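Local coordinates for methyltransferase domain-containing protein (Serratia marcescens, PDB 7CLU) that probably transfers a methyl group from S-adenosyl-L-methionine to an oxygen of its substrate, as an O-methyltransferase of the prodigiosin synthetic pathway, at residues Asp128-Trp131 and Phe132-Leu135. Numbering follows the deposited sequence.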
loop_
_atom_site.group_PDB
_atom_site.type_symbol
_atom_site.label_atom_id
_atom_site.label_comp_id
_atom_site.label_asym_id
_atom_site.label_seq_id
_atom_site.Cartn_x
_atom_site.Cartn_y
_atom_site.Cartn_z
ATOM N N ASP A 128 13.625 21.315 -4.811
ATOM C CA ASP A 128 14.197 21.824 -3.574
ATOM C C ASP A 128 13.398 22.986 -2.993
ATOM O O ASP A 128 13.925 23.732 -2.164
ATOM C CB ASP A 128 15.659 22.229 -3.780
ATOM C CG ASP A 128 15.861 23.043 -5.026
ATOM O OD1 ASP A 128 14.906 23.730 -5.449
ATOM O OD2 ASP A 128 16.971 22.997 -5.587
ATOM N N ARG A 129 12.143 23.149 -3.400
ATOM C CA ARG A 129 11.290 24.178 -2.826
ATOM C C ARG A 129 10.676 23.704 -1.516
ATOM O O ARG A 129 10.465 22.508 -1.302
ATOM C CB ARG A 129 10.169 24.561 -3.785
ATOM C CG ARG A 129 10.627 25.105 -5.111
ATOM C CD ARG A 129 9.452 25.226 -6.069
ATOM N NE ARG A 129 8.870 23.927 -6.388
ATOM C CZ ARG A 129 7.729 23.772 -7.052
ATOM N NH1 ARG A 129 7.058 24.840 -7.468
ATOM N NH2 ARG A 129 7.264 22.557 -7.306
ATOM N N SER A 130 10.364 24.665 -0.647
ATOM C CA SER A 130 9.734 24.355 0.626
ATOM C C SER A 130 8.270 23.972 0.425
ATOM O O SER A 130 7.643 24.294 -0.588
ATOM C CB SER A 130 9.844 25.544 1.583
ATOM O OG SER A 130 8.827 26.499 1.328
ATOM N N TRP A 131 7.728 23.258 1.410
ATOM C CA TRP A 131 6.317 22.892 1.357
ATOM C C TRP A 131 5.454 24.136 1.204
ATOM O O TRP A 131 4.573 24.204 0.337
ATOM C CB TRP A 131 5.928 22.109 2.614
ATOM C CG TRP A 131 4.551 21.514 2.552
ATOM C CD1 TRP A 131 3.539 21.682 3.454
ATOM C CD2 TRP A 131 4.046 20.638 1.538
ATOM N NE1 TRP A 131 2.434 20.969 3.059
ATOM C CE2 TRP A 131 2.720 20.320 1.886
ATOM C CE3 TRP A 131 4.588 20.092 0.367
ATOM C CZ2 TRP A 131 1.928 19.488 1.110
ATOM C CZ3 TRP A 131 3.790 19.263 -0.407
ATOM C CH2 TRP A 131 2.475 18.972 -0.028
ATOM N N PHE A 132 5.728 25.152 2.019
ATOM C CA PHE A 132 5.007 26.410 1.894
ATOM C C PHE A 132 5.119 26.986 0.487
ATOM O O PHE A 132 4.130 27.489 -0.058
ATOM C CB PHE A 132 5.520 27.410 2.916
ATOM C CG PHE A 132 4.837 28.726 2.825
ATOM C CD1 PHE A 132 3.584 28.896 3.386
ATOM C CD2 PHE A 132 5.429 29.784 2.153
ATOM C CE1 PHE A 132 2.935 30.100 3.294
ATOM C CE2 PHE A 132 4.784 30.999 2.057
ATOM C CZ PHE A 132 3.532 31.150 2.626
ATOM N N ASP A 133 6.310 26.916 -0.122
ATOM C CA ASP A 133 6.486 27.418 -1.483
ATOM C C ASP A 133 5.546 26.711 -2.455
ATOM O O ASP A 133 4.836 27.355 -3.235
ATOM C CB ASP A 133 7.935 27.221 -1.948
ATOM C CG ASP A 133 8.898 28.252 -1.371
ATOM O OD1 ASP A 133 8.440 29.233 -0.741
ATOM O OD2 ASP A 133 10.125 28.064 -1.551
ATOM N N ILE A 134 5.556 25.375 -2.432
ATOM C CA ILE A 134 4.796 24.598 -3.411
ATOM C C ILE A 134 3.303 24.884 -3.281
ATOM O O ILE A 134 2.588 24.982 -4.284
ATOM C CB ILE A 134 5.122 23.098 -3.260
ATOM C CG1 ILE A 134 6.598 22.847 -3.584
ATOM C CG2 ILE A 134 4.240 22.240 -4.164
ATOM C CD1 ILE A 134 7.179 21.588 -2.972
ATOM N N LEU A 135 2.823 25.079 -2.050
ATOM C CA LEU A 135 1.399 25.313 -1.815
ATOM C C LEU A 135 0.976 26.709 -2.257
ATOM O O LEU A 135 -0.064 26.877 -2.914
ATOM C CB LEU A 135 1.073 25.118 -0.332
ATOM C CG LEU A 135 1.059 23.712 0.262
ATOM C CD1 LEU A 135 0.027 23.643 1.371
ATOM C CD2 LEU A 135 0.775 22.663 -0.815
#
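Trp131 and Leu135 meet one turn apart at the start of helix 131-137. Leu135 CD2 sits over one face of the indole, 4.1 Å from the centroid of the Trp131 six-membered ring and 19° off its normal, a CH-pi contact shifted toward the ring's rim. CG of Trp131 is anti to the backbone N (chi1 -171°), which sends the indole out to the side and forward along the helix, so that its six-membered ring comes up against Leu135. Leu135 N also donates to Trp131 O at 3.1 Å.

Ile134 packs mainly against Arg129, the residue before the cap, though its CD1 also lies 4.5 Å from Trp131 CE3. Ile134 CG1 lies over one face of the Arg129 guanidinium, 3.8 Å from Arg129 CZ, the two side chains crossing at about a right angle. The guanidinium is held by a salt bridge to Asp127 and a hydrogen bond to Gln137, which should limit its rotation over the isoleucine.

Ser130 is the N-cap: its OG accepts from Asp133 N at 2.9 Å, while Ser130 O takes Ile134 N at 3.0 Å, starting the regular helical bonding.

The turn lies at the surface, just after helix 121-125, whose Arg121 touches both Trp131 and Ile134; Asp300, in the loop between helices 286-298 and 307-316, accepts the backbone N-H of Trp131 through OD2.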